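Local coordinates for gliding motility protein MglB (Myxococcus xanthus, PDB 6IZW) that regulates gliding motility, probably as a Roadblock/LC7-family adaptor that acts on the nucleotide state of a small GTPase, at residues Ala60-Ala65 against Gln81-Ala86; Met92-Val95 against Val99-Val102; Leu101-Asp106 against Leu116-Ala121. The protein carries 1 engineered substitution. All blocks are in the same frame, centred on the assembly; numbering follows the deposited sequence.

Interaction 1. Residues Ala60-Ala65 against Gln81-Ala86; sequences AGNVAA and QFHEGA
With chi1 of 169° in Asn-62, which swings CG away from its backbone N, and chi1 of -43° in Gln-81, which sets CG opposite the carbonyl carbon, the two carboxamides are brought past each other between helix 52-72 and strand 80-83. Gln-81 then runs out extended, and its amide plane stands 75° from that of Asn-62. The match is imperfect: the bond from Asn-62 ND2 to Gln-81 OE1 is weak at 3.3 Å. The same oxygen takes a second weak bond from within its own strand, where His-83 NE2 lies 3.4 Å from Gln-81 OE1, with the oxygen at the edge of the imidazole and in its plane. Two long, weak bonds thus converge on one acceptor. The other end of the amide, Gln-81 NE2, lies 4.0 Å from Val-63 CA and 4.1 Å from Val-63 CG2, in plain packing. All four touching residues are buried, partly by the second subunit: Gln-81 and His-83 pack on His-83 and Gln-81 of that copy, and Asn-62 on its Met-66. This small polar patch joining helix to the outermost strand of this chain's sheet belongs to the Roadblock/LC7 fold, at the side where two subunits pair.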
loop_
_atom_site.group_PDB
_atom_site.type_symbol
_atom_site.label_atom_id
_atom_site.label_comp_id
_atom_site.label_asym_id
_atom_site.label_seq_id
_atom_site.Cartn_x
_atom_site.Cartn_y
_atom_site.Cartn_z
ATOM N N ALA B 60 4.450 2.870 -3.467
ATOM C CA ALA B 60 3.197 3.607 -3.510
ATOM C C ALA B 60 2.406 3.417 -2.229
ATOM O O ALA B 60 1.647 4.310 -1.831
ATOM C CB ALA B 60 2.370 3.186 -4.722
ATOM N N GLY B 61 2.559 2.263 -1.575
ATOM C CA GLY B 61 1.947 2.081 -0.270
ATOM C C GLY B 61 2.567 2.993 0.774
ATOM O O GLY B 61 1.861 3.667 1.530
ATOM N N ASN B 62 3.899 3.037 0.812
ATOM C CA ASN B 62 4.594 3.945 1.718
ATOM C C ASN B 62 4.149 5.390 1.496
ATOM O O ASN B 62 3.708 6.065 2.436
ATOM C CB ASN B 62 6.105 3.793 1.530
ATOM C CG ASN B 62 6.902 4.869 2.238
ATOM O OD1 ASN B 62 6.407 5.542 3.135
ATOM N ND2 ASN B 62 8.146 5.041 1.831
ATOM N N VAL B 63 4.224 5.870 0.253
ATOM C CA VAL B 63 3.895 7.267 -0.031
ATOM C C VAL B 63 2.449 7.561 0.333
ATOM O O VAL B 63 2.142 8.629 0.875
ATOM C CB VAL B 63 4.185 7.602 -1.508
ATOM C CG1 VAL B 63 3.420 8.865 -1.944
ATOM C CG2 VAL B 63 5.686 7.753 -1.729
ATOM N N ALA B 64 1.539 6.617 0.060
ATOM C CA ALA B 64 0.136 6.834 0.408
ATOM C C ALA B 64 -0.068 6.891 1.920
ATOM O O ALA B 64 -0.935 7.633 2.405
ATOM C CB ALA B 64 -0.736 5.742 -0.209
ATOM N N ALA B 65 0.691 6.092 2.682
ATOM C CA ALA B 65 0.556 6.149 4.136
ATOM C C ALA B 65 1.102 7.466 4.678
ATOM O O ALA B 65 0.502 8.071 5.572
ATOM C CB ALA B 65 1.257 4.956 4.794
ATOM N N GLN B 81 11.029 12.083 0.438
ATOM C CA GLN B 81 11.360 11.280 1.604
ATOM C C GLN B 81 12.788 10.801 1.416
ATOM O O GLN B 81 13.222 10.536 0.290
ATOM C CB GLN B 81 10.434 10.067 1.777
ATOM C CG GLN B 81 8.945 10.338 1.557
ATOM C CD GLN B 81 8.048 9.235 2.102
ATOM O OE1 GLN B 81 8.530 8.232 2.640
ATOM N NE2 GLN B 81 6.740 9.374 1.878
ATOM N N PHE B 82 13.521 10.711 2.516
ATOM C CA PHE B 82 14.884 10.221 2.469
ATOM C C PHE B 82 15.039 9.108 3.489
ATOM O O PHE B 82 14.424 9.133 4.561
ATOM C CB PHE B 82 15.906 11.336 2.730
ATOM C CG PHE B 82 17.306 10.831 2.891
ATOM C CD1 PHE B 82 17.977 10.268 1.812
ATOM C CD2 PHE B 82 17.947 10.886 4.121
ATOM C CE1 PHE B 82 19.263 9.784 1.952
ATOM C CE2 PHE B 82 19.236 10.404 4.268
ATOM C CZ PHE B 82 19.895 9.856 3.184
ATOM N N HIS B 83 15.863 8.125 3.134
ATOM C CA HIS B 83 16.065 6.946 3.967
ATOM C C HIS B 83 17.510 6.497 3.762
ATOM O O HIS B 83 17.826 5.841 2.763
ATOM C CB HIS B 83 15.065 5.851 3.610
ATOM C CG HIS B 83 13.632 6.288 3.697
ATOM N ND1 HIS B 83 12.938 6.332 4.887
ATOM C CD2 HIS B 83 12.773 6.725 2.746
ATOM C CE1 HIS B 83 11.709 6.766 4.663
ATOM N NE2 HIS B 83 11.583 7.011 3.372
ATOM N N GLU B 84 18.380 6.875 4.694
ATOM C CA GLU B 84 19.782 6.493 4.617
ATOM C C GLU B 84 19.958 5.036 5.019
ATOM O O GLU B 84 19.297 4.539 5.938
ATOM C CB GLU B 84 20.643 7.383 5.514
ATOM N N GLY B 85 20.845 4.349 4.302
ATOM C CA GLY B 85 21.282 3.032 4.696
ATOM C C GLY B 85 22.795 2.992 4.722
ATOM O O GLY B 85 23.473 3.785 4.068
ATOM N N ALA B 86 23.323 2.056 5.513
ATOM C CA ALA B 86 24.772 1.924 5.617
ATOM C C ALA B 86 25.380 1.554 4.269
ATOM O O ALA B 86 26.349 2.178 3.813
ATOM C CB ALA B 86 25.127 0.887 6.683
#

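Interaction 2. Residues Met92-Val95 against Val99-Val102; sequences MTIV and VVLV
Thr-93 and Leu-101 form the antiparallel hydrogen-bonded pair near the turn of the hairpin, between two non-hydrogen-bonded pairs. Thr-93 N lies 2.9 Å from Leu-101 O, and Leu-101 N is again 2.9 Å from Thr-93 O. Both carbonyls meet their donors nearly head on, at 161° at the oxygen. The third bond, Val-95 N to Val-99 O at 3.1 Å, is different: the donor sits well above the carbonyl plane, 57° out of it, close to where the chain turns.

Around these bonds the side chains divide between two faces. Met-92, modelled as selenomethionine, starts out alongside Val-102, its CB 3.8 Å from Val-102 CG2, before its end leads off toward Asn-62 and Val-63. On the same face Ile-94 CG1 meets Val-100 CG2 at 4.3 Å. Across the sheet, Val-95 and Leu-101 point the same way, and Val-95 CG2 rests 3.9 Å from Leu-101 CB; with chi1 at -179°, Val-95 places this branch beside its own backbone N and alongside Leu-101 CB.

Further out, helix 52-72 packs on the Met-92 and Val-102 face, with Thr-59 touching Val-100 and Val-102. Helix 111-130 meets the other face, where Leu-125 touches Val-95 and Leu-101. Thr-93 OG1 is satisfied by Pro-79 O, just ahead of strand 80-83, the neighbour of strand 88-94 in the sheet.

Backbone bonds thus pair main-chain polar groups between the strands, and a carbonyl takes up the one side-chain hydroxyl, of Thr-93; the rest of this largely buried contact is apolar.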
loop_
_atom_site.group_PDB
_atom_site.type_symbol
_atom_site.label_atom_id
_atom_site.label_comp_id
_atom_site.label_asym_id
_atom_site.label_seq_id
_atom_site.Cartn_x
_atom_site.Cartn_y
_atom_site.Cartn_z
HETATM N N MSE B 92 13.235 9.381 -2.609
HETATM C CA MSE B 92 12.086 9.432 -3.522
HETATM C C MSE B 92 11.445 10.815 -3.502
HETATM O O MSE B 92 11.495 11.488 -2.481
HETATM C CB MSE B 92 11.028 8.403 -3.122
HETATM C CG MSE B 92 11.544 7.294 -2.232
HETATM SE SE MSE B 92 10.119 6.162 -1.502
HETATM C CE MSE B 92 9.248 7.380 -0.317
ATOM N N THR B 93 10.806 11.231 -4.595
ATOM C CA THR B 93 10.116 12.515 -4.610
ATOM C C THR B 93 8.875 12.440 -5.495
ATOM O O THR B 93 8.873 11.760 -6.531
ATOM C CB THR B 93 11.033 13.653 -5.092
ATOM O OG1 THR B 93 10.245 14.811 -5.413
ATOM C CG2 THR B 93 11.831 13.231 -6.316
ATOM N N ILE B 94 7.832 13.151 -5.077
ATOM C CA ILE B 94 6.586 13.225 -5.829
ATOM C C ILE B 94 6.787 14.152 -7.025
ATOM O O ILE B 94 7.201 15.305 -6.870
ATOM C CB ILE B 94 5.427 13.701 -4.937
ATOM C CG1 ILE B 94 4.994 12.583 -3.982
ATOM C CG2 ILE B 94 4.231 14.105 -5.776
ATOM C CD1 ILE B 94 5.725 12.569 -2.658
ATOM N N VAL B 95 6.505 13.638 -8.226
ATOM C CA VAL B 95 6.648 14.374 -9.477
ATOM C C VAL B 95 5.261 14.580 -10.066
ATOM O O VAL B 95 4.746 13.718 -10.786
ATOM C CB VAL B 95 7.565 13.630 -10.471
ATOM C CG1 VAL B 95 7.715 14.420 -11.759
ATOM C CG2 VAL B 95 8.922 13.337 -9.850
ATOM N N VAL B 99 2.510 10.824 -9.677
ATOM C CA VAL B 99 3.715 10.078 -9.999
ATOM C C VAL B 99 4.702 10.218 -8.851
ATOM O O VAL B 99 4.618 11.137 -8.037
ATOM C CB VAL B 99 4.325 10.563 -11.327
ATOM C CG1 VAL B 99 5.304 9.569 -11.859
ATOM C CG2 VAL B 99 3.222 10.787 -12.335
ATOM N N VAL B 100 5.631 9.267 -8.778
ATOM C CA VAL B 100 6.653 9.223 -7.742
ATOM C C VAL B 100 7.935 8.736 -8.397
ATOM O O VAL B 100 7.946 7.661 -9.006
ATOM C CB VAL B 100 6.277 8.285 -6.577
ATOM C CG1 VAL B 100 7.433 8.151 -5.592
ATOM C CG2 VAL B 100 5.016 8.753 -5.880
ATOM N N LEU B 101 9.017 9.505 -8.272
ATOM C CA LEU B 101 10.307 9.049 -8.774
ATOM C C LEU B 101 11.143 8.555 -7.608
ATOM O O LEU B 101 11.147 9.157 -6.537
ATOM C CB LEU B 101 11.061 10.145 -9.532
ATOM C CG LEU B 101 12.002 9.649 -10.648
ATOM C CD1 LEU B 101 12.441 10.823 -11.492
ATOM C CD2 LEU B 101 13.234 8.872 -10.161
ATOM N N VAL B 102 11.833 7.447 -7.823
ATOM C CA VAL B 102 12.585 6.770 -6.780
ATOM C C VAL B 102 13.995 6.525 -7.287
ATOM O O VAL B 102 14.197 6.117 -8.438
ATOM C CB VAL B 102 11.927 5.438 -6.364
ATOM C CG1 VAL B 102 12.837 4.680 -5.415
ATOM C CG2 VAL B 102 10.566 5.674 -5.740
#

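Interaction 3. Residues Leu101-Asp106 against Leu116-Ala121; sequences LVVIFD and LRIKKA
Neither a ring face nor a ring edge takes part where Val-103 meets Ile-118; the contact between strand 99-106 and helix 111-130 is made of aliphatic groups, and the side chain of Phe-105 touches Val-114 of the same helix instead. Val-103 and Ile-118 reach toward each other tip to tip. The CD1 methyl of Ile-118 comes to 3.5 Å from Val-103 CG2, a close approach for two methyls, and Ile-118 CG1 follows at 3.9 Å from the same Val-103 CG2. Chi2 of 156° stretches Ile-118 out from its helix, which carries CD1 to the strand.

Three residues on, just short of a turn, Ala-121 takes the second place. Its CB lies 4.5 Å from Leu-101 CD1, a looser touch. Leu-101 and Val-103 stand two apart on the strand and so face the helix together, just as Ile-118 and Ala-121 share one side of the helix.

Helix 9-25 packs alongside: its Leu-22 touches Val-103, Ile-118 and Ala-121, and Val-18 also packs on Ala-121. Val-31 of the neighbouring strand 28-35 also touches Val-103.

All four touching residues are buried, and the contact is carbon on carbon. Holding the helix on the sheet here is thus a matter of shape and water exclusion, and its small 133 Å² of buried surface is one part of a larger apolar layer shared with helix 9-25.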
loop_
_atom_site.group_PDB
_atom_site.type_symbol
_atom_site.label_atom_id
_atom_site.label_comp_id
_atom_site.label_asym_id
_atom_site.label_seq_id
_atom_site.Cartn_x
_atom_site.Cartn_y
_atom_site.Cartn_z
ATOM N N LEU B 101 9.017 9.505 -8.272
ATOM C CA LEU B 101 10.307 9.049 -8.774
ATOM C C LEU B 101 11.143 8.555 -7.608
ATOM O O LEU B 101 11.147 9.157 -6.537
ATOM C CB LEU B 101 11.061 10.145 -9.532
ATOM C CG LEU B 101 12.002 9.649 -10.648
ATOM C CD1 LEU B 101 12.441 10.823 -11.492
ATOM C CD2 LEU B 101 13.234 8.872 -10.161
ATOM N N VAL B 102 11.833 7.447 -7.823
ATOM C CA VAL B 102 12.585 6.770 -6.780
ATOM C C VAL B 102 13.995 6.525 -7.287
ATOM O O VAL B 102 14.197 6.117 -8.438
ATOM C CB VAL B 102 11.927 5.438 -6.364
ATOM C CG1 VAL B 102 12.837 4.680 -5.415
ATOM C CG2 VAL B 102 10.566 5.674 -5.740
ATOM N N VAL B 103 14.969 6.792 -6.424
ATOM C CA VAL B 103 16.376 6.540 -6.689
ATOM C C VAL B 103 16.954 5.869 -5.456
ATOM O O VAL B 103 16.858 6.416 -4.350
ATOM C CB VAL B 103 17.143 7.838 -7.002
ATOM C CG1 VAL B 103 18.484 7.518 -7.645
ATOM C CG2 VAL B 103 16.319 8.748 -7.901
ATOM N N ILE B 104 17.536 4.687 -5.630
ATOM C CA ILE B 104 18.369 4.109 -4.589
ATOM C C ILE B 104 19.773 3.976 -5.156
ATOM O O ILE B 104 19.952 3.701 -6.348
ATOM C CB ILE B 104 17.838 2.766 -4.034
ATOM C CG1 ILE B 104 17.746 1.681 -5.105
ATOM C CG2 ILE B 104 16.466 2.959 -3.380
ATOM C CD1 ILE B 104 16.808 0.580 -4.716
ATOM N N PHE B 105 20.763 4.238 -4.310
ATOM C CA PHE B 105 22.131 4.404 -4.763
ATOM C C PHE B 105 23.076 3.865 -3.704
ATOM O O PHE B 105 22.706 3.688 -2.540
ATOM C CB PHE B 105 22.451 5.878 -5.055
ATOM C CG PHE B 105 21.986 6.827 -3.980
ATOM C CD1 PHE B 105 22.721 6.998 -2.818
ATOM C CD2 PHE B 105 20.806 7.545 -4.131
ATOM C CE1 PHE B 105 22.293 7.863 -1.830
ATOM C CE2 PHE B 105 20.375 8.415 -3.146
ATOM C CZ PHE B 105 21.119 8.573 -1.995
ATOM N N ASP B 106 24.304 3.594 -4.132
ATOM C CA ASP B 106 25.376 3.308 -3.196
ATOM C C ASP B 106 25.682 4.551 -2.368
ATOM O O ASP B 106 25.579 5.683 -2.849
ATOM C CB ASP B 106 26.619 2.856 -3.957
ATOM C CG ASP B 106 27.493 1.939 -3.148
ATOM O OD1 ASP B 106 27.502 2.076 -1.906
ATOM O OD2 ASP B 106 28.161 1.077 -3.757
ATOM N N LEU B 116 20.679 16.732 -6.740
ATOM C CA LEU B 116 20.990 17.603 -7.868
ATOM C C LEU B 116 20.346 17.081 -9.146
ATOM O O LEU B 116 19.508 17.755 -9.756
ATOM C CB LEU B 116 22.513 17.709 -8.035
ATOM C CG LEU B 116 23.114 18.593 -9.145
ATOM C CD1 LEU B 116 23.316 17.842 -10.467
ATOM C CD2 LEU B 116 22.290 19.865 -9.364
ATOM N N ARG B 117 20.745 15.880 -9.571
ATOM C CA ARG B 117 20.176 15.287 -10.776
ATOM C C ARG B 117 18.661 15.145 -10.667
ATOM O O ARG B 117 17.955 15.197 -11.682
ATOM C CB ARG B 117 20.832 13.929 -11.040
ATOM N N ILE B 118 18.145 14.994 -9.445
ATOM C CA ILE B 118 16.710 14.821 -9.246
ATOM C C ILE B 118 15.964 16.139 -9.421
ATOM O O ILE B 118 14.795 16.147 -9.827
ATOM C CB ILE B 118 16.458 14.187 -7.865
ATOM C CG1 ILE B 118 16.544 12.662 -7.971
ATOM C CG2 ILE B 118 15.119 14.625 -7.275
ATOM C CD1 ILE B 118 16.888 11.993 -6.673
ATOM N N LYS B 119 16.612 17.270 -9.129
ATOM C CA LYS B 119 15.991 18.563 -9.409
ATOM C C LYS B 119 15.690 18.715 -10.898
ATOM O O LYS B 119 14.672 19.309 -11.280
ATOM C CB LYS B 119 16.897 19.695 -8.922
ATOM N N LYS B 120 16.555 18.169 -11.752
ATOM C CA LYS B 120 16.417 18.289 -13.196
ATOM C C LYS B 120 15.506 17.210 -13.776
ATOM O O LYS B 120 14.576 17.518 -14.530
ATOM C CB LYS B 120 17.798 18.231 -13.859
ATOM N N ALA B 121 15.765 15.944 -13.434
ATOM C CA ALA B 121 14.943 14.851 -13.947
ATOM C C ALA B 121 13.468 15.058 -13.616
ATOM O O ALA B 121 12.600 14.872 -14.476
ATOM C CB ALA B 121 15.441 13.517 -13.392
#

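In the fold
Strand 99-106 joins interactions 2 and 3, which share Leu-101 and Val-102 and have centres about 9 Å apart; Thr-93 CG2 of the hairpin also packs 3.7 Å from Ile-118 CG2 of the helix. Interaction 1 lies on the face that carries Met-92, opposite the one interaction 3 covers, its centre about 10 Å from that of interaction 2. The two meet through Met-92, whose CE lies 3.4 Å from Asn-62 ND2, and through a probable backbone hydrogen bond, Gln-81 N to Met-92 O. The nearest atoms of interactions 1 and 3 are about 5 Å apart, without touching. Together they place one antiparallel sheet between helix 52-72, toward the second subunit, and helix 111-130 on the opposite face.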